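Local coordinates for protein succinylglutamate desuccinylase/aspartoacylase (Shewanella frigidimarina, PDB 3LWU) that binds a zinc ion and probably acts as a hydrolase of the succinylglutamate desuccinylase/aspartoacylase family, at residues Cys148-Arg151 against Ser152-Val155; Gln159-Leu162 against Thr163-Phe166; Ala229-Glu232 against Ala233-Pro237. One frame throughout, in Å; residues are numbered along the deposited sequence.

Overall arrangement
Following the chain from the N terminus, the first of the three contacts is interaction 1 (148-155), which joins successive turns of helix 143-160. A turn later, interaction 2 (159-166) follows the same helix out into the loop that leads to helix 170-182. Interaction 3 (229-237) comes after helix 170-182 and strands 187-194, 196-204 and 218-222, at the start of helix 230-247 and near the zinc site. All three are local, lie in series and neither nest nor cross. Space brings the first and third together: Y150 and L154 of interaction 1 both touch P237 of interaction 3, tying helix 143-160 to helix 230-247. Interaction 2 stays about 11 Å from interaction 3 at the nearest atoms.

Interaction 1. Residues Cys148-Arg151 against Ser152-Val155; sequences CAYR and SMLV
C148 to R151 run into S152 to V155 as unbroken alpha-helix, the amides of S152, M153, L154 and V155 each bonding to the carbonyl four residues back, with V155 N 3.0 Å from R151 O. This is the middle of helix 143-160 in the catalytic domain. On its inner side the Y150 ring holds two apolar neighbours, one three and one four residues further on. M153, a selenomethionine, runs alongside Y150 in the same direction; its chain turns at both chi2 and chi3, which carries CE to 3.4 Å from Y150 CE1. L154 crosses the ring on a slant, with CD1 3.9 Å from Y150 CE2. Both methyls approach obliquely. The first torsion of Y150 (chi1 -159°) sets CG nearly opposite the backbone N, sending the ring toward helix 230-247, where OH is hydrogen-bonded to P237 O. W134 and W238 meet the ring edge-to-face, and the bond to P237 O gives the hydroxyl of this buried ring a polar partner. R151 leaves the helix as an extended chain as far as CD and bends at chi3 (-74°); NE and NH2 bond to the carbonyls of H183 and A185, tying this helix to the link between helix 170-182 and strand 187-194. The hydroxyl of S152 folds back along the helix and donates to C148 O, with OG 3.1 Å from that oxygen. S152 N donates to the same carbonyl from the opposite face of its plane, and C148 O is therefore gripped twice by one residue. One turn on, V155 turns a methyl back over the preceding turn, with CG2 3.3 Å from R151 O.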
loop_
_atom_site.group_PDB
_atom_site.type_symbol
_atom_site.label_atom_id
_atom_site.label_comp_id
_atom_site.label_asym_id
_atom_site.label_seq_id
_atom_site.Cartn_x
_atom_site.Cartn_y
_atom_site.Cartn_z
ATOM N N CYS A 148 -15.599 43.006 -1.411
ATOM C CA CYS A 148 -15.460 42.685 0.015
ATOM C C CYS A 148 -16.607 41.822 0.528
ATOM O O CYS A 148 -16.378 40.829 1.232
ATOM C CB CYS A 148 -15.374 43.952 0.853
ATOM S SG CYS A 148 -15.313 43.637 2.623
ATOM N N ALA A 149 -17.852 42.171 0.183
ATOM C CA ALA A 149 -18.999 41.336 0.600
ATOM C C ALA A 149 -18.903 39.915 0.047
ATOM O O ALA A 149 -19.119 38.926 0.756
ATOM C CB ALA A 149 -20.308 41.954 0.182
ATOM N N TYR A 150 -18.562 39.822 -1.231
ATOM C CA TYR A 150 -18.448 38.549 -1.913
ATOM C C TYR A 150 -17.384 37.669 -1.287
ATOM O O TYR A 150 -17.590 36.487 -1.182
ATOM C CB TYR A 150 -18.124 38.760 -3.389
ATOM C CG TYR A 150 -18.465 37.607 -4.305
ATOM C CD1 TYR A 150 -19.785 37.283 -4.569
ATOM C CD2 TYR A 150 -17.478 36.896 -4.968
ATOM C CE1 TYR A 150 -20.126 36.231 -5.430
ATOM C CE2 TYR A 150 -17.806 35.840 -5.842
ATOM C CZ TYR A 150 -19.131 35.522 -6.056
ATOM O OH TYR A 150 -19.486 34.529 -6.914
ATOM N N ARG A 151 -16.258 38.242 -0.892
ATOM C CA ARG A 151 -15.191 37.495 -0.239
ATOM C C ARG A 151 -15.630 36.991 1.134
ATOM O O ARG A 151 -15.348 35.833 1.482
ATOM C CB ARG A 151 -13.894 38.327 -0.125
ATOM C CG ARG A 151 -12.828 37.759 0.783
ATOM C CD ARG A 151 -11.504 38.540 0.657
ATOM N NE ARG A 151 -10.808 38.242 -0.610
ATOM C CZ ARG A 151 -10.782 39.040 -1.688
ATOM N NH1 ARG A 151 -11.392 40.214 -1.680
ATOM N NH2 ARG A 151 -10.131 38.660 -2.792
ATOM N N SER A 152 -16.299 37.841 1.916
ATOM C CA SER A 152 -16.843 37.385 3.215
ATOM C C SER A 152 -17.750 36.183 3.065
ATOM O O SER A 152 -17.714 35.292 3.907
ATOM C CB SER A 152 -17.653 38.453 3.917
ATOM O OG SER A 152 -16.880 39.620 4.012
HETATM N N MSE A 153 -18.569 36.183 2.014
HETATM C CA MSE A 153 -19.505 35.096 1.774
HETATM C C MSE A 153 -18.758 33.829 1.417
HETATM O O MSE A 153 -19.094 32.762 1.940
HETATM C CB MSE A 153 -20.505 35.437 0.669
HETATM C CG MSE A 153 -21.448 34.278 0.340
HETATM SE SE MSE A 153 -20.834 33.163 -1.106
HETATM C CE MSE A 153 -20.853 34.522 -2.544
ATOM N N LEU A 154 -17.755 33.935 0.533
ATOM C CA LEU A 154 -16.947 32.765 0.162
ATOM C C LEU A 154 -16.235 32.166 1.391
ATOM O O LEU A 154 -16.257 30.944 1.550
ATOM C CB LEU A 154 -15.942 33.054 -0.982
ATOM C CG LEU A 154 -16.530 33.458 -2.361
ATOM C CD1 LEU A 154 -15.468 33.929 -3.338
ATOM C CD2 LEU A 154 -17.355 32.343 -3.011
ATOM N N VAL A 155 -15.657 32.999 2.259
ATOM C CA VAL A 155 -15.037 32.497 3.480
ATOM C C VAL A 155 -16.066 31.814 4.409
ATOM O O VAL A 155 -15.882 30.685 4.800
ATOM C CB VAL A 155 -14.215 33.586 4.214
ATOM C CG1 VAL A 155 -13.539 33.022 5.473
ATOM C CG2 VAL A 155 -13.150 34.174 3.275
#

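Interaction 2. Residues Gln159-Leu162 against Thr163-Phe166; sequences QARL and THSF
The R161 guanidinium and the H164 imidazole meet at a slant, their planes 54° apart, so neither lies flat on the other. NH1 of R161 comes nearest, 3.5 Å from H164 CD2, while R161 CD stays 4.1 Å from the same carbon. The meeting is one of van der Waals touch, without a hydrogen bond between the two groups. R161 reaches it by folding: its chain bends at chi2 and again at chi3, which brings NH1 round beside the ring. A bound sulfate, probably from the crystallisation liquor, lies about 6 Å from the R161 side chain. The other ring, F166, has S165 OG at its edge and in its plane. It meets F313 of a second subunit edge-to-face, while F166 O accepts a hydrogen bond from H314 ND1 of that subunit.

The backbone turns between R161 and H164. T163 N donates to A160 O over 3.2 Å, a straight N-H approach (169°) that comes from above the carbonyl plane. The hydroxyl of T163 adds a weak bond to the same oxygen, with OG1 3.3 Å from A160 O. Further on, one water bridges two carbonyls, donating to L162 O at 3.1 Å and to H164 O at 2.6 Å. With the bond from L162 N to Q159 O also spanning three residues, and R161 and L162 at the central positions between A160 and T163, this is a type I turn by which helix 143-160 passes into the loop before helix 170-182.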
loop_
_atom_site.group_PDB
_atom_site.type_symbol
_atom_site.label_atom_id
_atom_site.label_comp_id
_atom_site.label_asym_id
_atom_site.label_seq_id
_atom_site.Cartn_x
_atom_site.Cartn_y
_atom_site.Cartn_z
ATOM N N GLN A 159 -16.263 27.840 5.630
ATOM C CA GLN A 159 -16.201 27.495 7.059
ATOM C C GLN A 159 -17.431 26.720 7.549
ATOM O O GLN A 159 -17.303 25.823 8.394
ATOM C CB GLN A 159 -16.009 28.752 7.906
ATOM C CG GLN A 159 -14.577 29.278 7.853
ATOM C CD GLN A 159 -14.421 30.719 8.335
ATOM O OE1 GLN A 159 -15.393 31.473 8.476
ATOM N NE2 GLN A 159 -13.176 31.111 8.569
ATOM N N ALA A 160 -18.601 27.039 7.001
ATOM C CA ALA A 160 -19.839 26.356 7.361
ATOM C C ALA A 160 -19.792 24.861 7.041
ATOM O O ALA A 160 -20.426 24.074 7.717
ATOM C CB ALA A 160 -21.092 27.030 6.657
ATOM N N ARG A 161 -19.043 24.466 6.011
ATOM C CA ARG A 161 -18.928 23.049 5.657
ATOM C C ARG A 161 -18.316 22.247 6.812
ATOM O O ARG A 161 -18.524 21.031 6.911
ATOM C CB ARG A 161 -18.110 22.834 4.369
ATOM C CG ARG A 161 -18.782 23.234 3.039
ATOM C CD ARG A 161 -19.784 22.195 2.502
ATOM N NE ARG A 161 -19.142 20.904 2.193
ATOM C CZ ARG A 161 -19.753 19.712 2.188
ATOM N NH1 ARG A 161 -21.045 19.614 2.498
ATOM N NH2 ARG A 161 -19.056 18.591 1.898
ATOM N N LEU A 162 -17.566 22.914 7.687
ATOM C CA LEU A 162 -16.907 22.224 8.796
ATOM C C LEU A 162 -17.833 21.742 9.916
ATOM O O LEU A 162 -17.396 20.997 10.790
ATOM C CB LEU A 162 -15.804 23.096 9.402
ATOM C CG LEU A 162 -14.594 23.397 8.524
ATOM C CD1 LEU A 162 -13.632 24.382 9.227
ATOM C CD2 LEU A 162 -13.870 22.107 8.189
ATOM N N THR A 163 -19.089 22.151 9.912
ATOM C CA THR A 163 -19.975 21.832 11.007
ATOM C C THR A 163 -21.283 21.189 10.530
ATOM O O THR A 163 -22.282 21.238 11.246
ATOM C CB THR A 163 -20.285 23.111 11.843
ATOM O OG1 THR A 163 -20.900 24.091 11.003
ATOM C CG2 THR A 163 -18.986 23.705 12.464
ATOM N N HIS A 164 -21.281 20.584 9.337
ATOM C CA HIS A 164 -22.422 19.754 8.896
ATOM C C HIS A 164 -22.576 18.572 9.889
ATOM O O HIS A 164 -21.569 18.044 10.385
ATOM C CB HIS A 164 -22.266 19.301 7.414
ATOM C CG HIS A 164 -22.903 20.243 6.430
ATOM N ND1 HIS A 164 -24.268 20.497 6.414
ATOM C CD2 HIS A 164 -22.367 21.027 5.461
ATOM C CE1 HIS A 164 -24.540 21.392 5.477
ATOM N NE2 HIS A 164 -23.404 21.732 4.885
ATOM N N SER A 165 -23.812 18.187 10.215
ATOM C CA SER A 165 -24.063 17.351 11.404
ATOM C C SER A 165 -23.664 15.852 11.225
ATOM O O SER A 165 -23.293 15.175 12.211
ATOM C CB SER A 165 -25.520 17.527 11.909
ATOM O OG SER A 165 -26.445 16.704 11.205
ATOM N N PHE A 166 -23.692 15.355 9.979
ATOM C CA PHE A 166 -23.115 14.038 9.624
ATOM C C PHE A 166 -21.624 14.114 9.203
ATOM O O PHE A 166 -21.032 13.135 8.753
ATOM C CB PHE A 166 -23.978 13.383 8.520
ATOM C CG PHE A 166 -25.145 12.601 9.064
ATOM C CD1 PHE A 166 -25.994 13.157 10.012
ATOM C CD2 PHE A 166 -25.372 11.297 8.661
ATOM C CE1 PHE A 166 -27.033 12.422 10.516
ATOM C CE2 PHE A 166 -26.403 10.574 9.160
ATOM C CZ PHE A 166 -27.235 11.125 10.071
HETATM O O HOH W 1 -19.131 18.478 11.189
#

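Interaction 3. Residues Ala229-Glu232 against Ala233-Pro237; sequences AMDE and ATFCP
The side chains of E232 and F235 run alongside each other in the same direction, and the F235 ring carries E232 CA over one face, a CH-pi contact with CA 3.8 Å from the ring centroid. E232 CG adds a touch 3.8 Å from F235 CZ. D231 runs alongside the ring too, CB 3.9 Å from F235 CE2, and both carboxylates stand nearly perpendicular to it. Replacing F235 by an alanine would remove the ring and is likely to leave a gap over E232 CA and beside D231 CB, with the CH-pi contact lost. T234 faces another way: its OG1, 3.1 Å from M230 O, and its amide grip that carbonyl from opposite faces, while M230 SE passes 3.5 Å from T234 OG1.

M230 packs on helix 170-182 and strand 187-194, about 6 Å from the side chain of the zinc ligand H192. At the start of helix 230-247, E232 OE1 accepts a hydrogen bond from A229 N, the N-cap residue, over 3.1 Å, and another from G227 N. That is one half of a capping box, since A229 has no side-chain acceptor to return the bond. Two amides and the helix N terminus together would probably favour the negative charge of E232.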
loop_
_atom_site.group_PDB
_atom_site.type_symbol
_atom_site.label_atom_id
_atom_site.label_comp_id
_atom_site.label_asym_id
_atom_site.label_seq_id
_atom_site.Cartn_x
_atom_site.Cartn_y
_atom_site.Cartn_z
ATOM N N ALA A 229 -10.366 21.362 -8.029
ATOM C CA ALA A 229 -8.974 21.811 -7.698
ATOM C C ALA A 229 -8.939 23.192 -7.039
ATOM O O ALA A 229 -9.833 24.002 -7.254
ATOM C CB ALA A 229 -8.079 21.811 -8.934
HETATM N N MSE A 230 -7.876 23.453 -6.272
HETATM C CA MSE A 230 -7.700 24.717 -5.513
HETATM C C MSE A 230 -7.769 25.941 -6.401
HETATM O O MSE A 230 -8.454 26.919 -6.048
HETATM C CB MSE A 230 -6.370 24.749 -4.719
HETATM C CG MSE A 230 -5.965 26.166 -4.193
HETATM SE SE MSE A 230 -7.265 26.782 -2.844
HETATM C CE MSE A 230 -6.261 26.177 -1.239
ATOM N N ASP A 231 -7.094 25.899 -7.551
ATOM C CA ASP A 231 -7.114 27.070 -8.423
ATOM C C ASP A 231 -8.545 27.390 -8.861
ATOM O O ASP A 231 -9.001 28.490 -8.661
ATOM C CB ASP A 231 -6.090 26.988 -9.584
ATOM C CG ASP A 231 -6.249 25.747 -10.492
ATOM O OD1 ASP A 231 -6.951 24.741 -10.171
ATOM O OD2 ASP A 231 -5.614 25.800 -11.561
ATOM N N GLU A 232 -9.278 26.394 -9.356
ATOM C CA GLU A 232 -10.690 26.548 -9.786
ATOM C C GLU A 232 -11.640 26.940 -8.660
ATOM O O GLU A 232 -12.525 27.780 -8.852
ATOM C CB GLU A 232 -11.195 25.234 -10.382
ATOM C CG GLU A 232 -10.354 24.744 -11.567
ATOM C CD GLU A 232 -10.260 23.206 -11.729
ATOM O OE1 GLU A 232 -10.744 22.422 -10.871
ATOM O OE2 GLU A 232 -9.668 22.809 -12.753
ATOM N N ALA A 233 -11.464 26.343 -7.484
ATOM C CA ALA A 233 -12.283 26.698 -6.312
ATOM C C ALA A 233 -12.147 28.192 -5.944
ATOM O O ALA A 233 -13.081 28.827 -5.471
ATOM C CB ALA A 233 -11.912 25.826 -5.133
ATOM N N THR A 234 -10.958 28.713 -6.184
ATOM C CA THR A 234 -10.564 30.071 -5.881
ATOM C C THR A 234 -11.051 31.072 -6.932
ATOM O O THR A 234 -11.611 32.092 -6.556
ATOM C CB THR A 234 -9.028 30.126 -5.766
ATOM O OG1 THR A 234 -8.660 29.557 -4.516
ATOM C CG2 THR A 234 -8.532 31.475 -5.793
ATOM N N PHE A 235 -10.837 30.777 -8.223
ATOM C CA PHE A 235 -11.169 31.734 -9.303
ATOM C C PHE A 235 -12.563 31.629 -9.889
ATOM O O PHE A 235 -13.096 32.627 -10.344
ATOM C CB PHE A 235 -10.118 31.759 -10.447
ATOM C CG PHE A 235 -10.005 30.465 -11.317
ATOM C CD1 PHE A 235 -10.951 30.167 -12.325
ATOM C CD2 PHE A 235 -8.866 29.644 -11.229
ATOM C CE1 PHE A 235 -10.801 29.032 -13.161
ATOM C CE2 PHE A 235 -8.696 28.483 -12.064
ATOM C CZ PHE A 235 -9.669 28.185 -13.026
ATOM N N CYS A 236 -13.156 30.433 -9.900
ATOM C CA CYS A 236 -14.447 30.261 -10.575
ATOM C C CYS A 236 -15.524 31.200 -10.074
ATOM O O CYS A 236 -16.181 31.849 -10.881
ATOM C CB CYS A 236 -14.945 28.822 -10.505
ATOM S SG CYS A 236 -14.127 27.733 -11.732
ATOM N N PRO A 237 -15.719 31.284 -8.748
ATOM C CA PRO A 237 -16.793 32.175 -8.290
ATOM C C PRO A 237 -16.567 33.594 -8.725
ATOM O O PRO A 237 -17.550 34.294 -9.074
ATOM C CB PRO A 237 -16.711 32.076 -6.764
ATOM C CG PRO A 237 -15.943 30.820 -6.497
ATOM C CD PRO A 237 -14.972 30.722 -7.620
#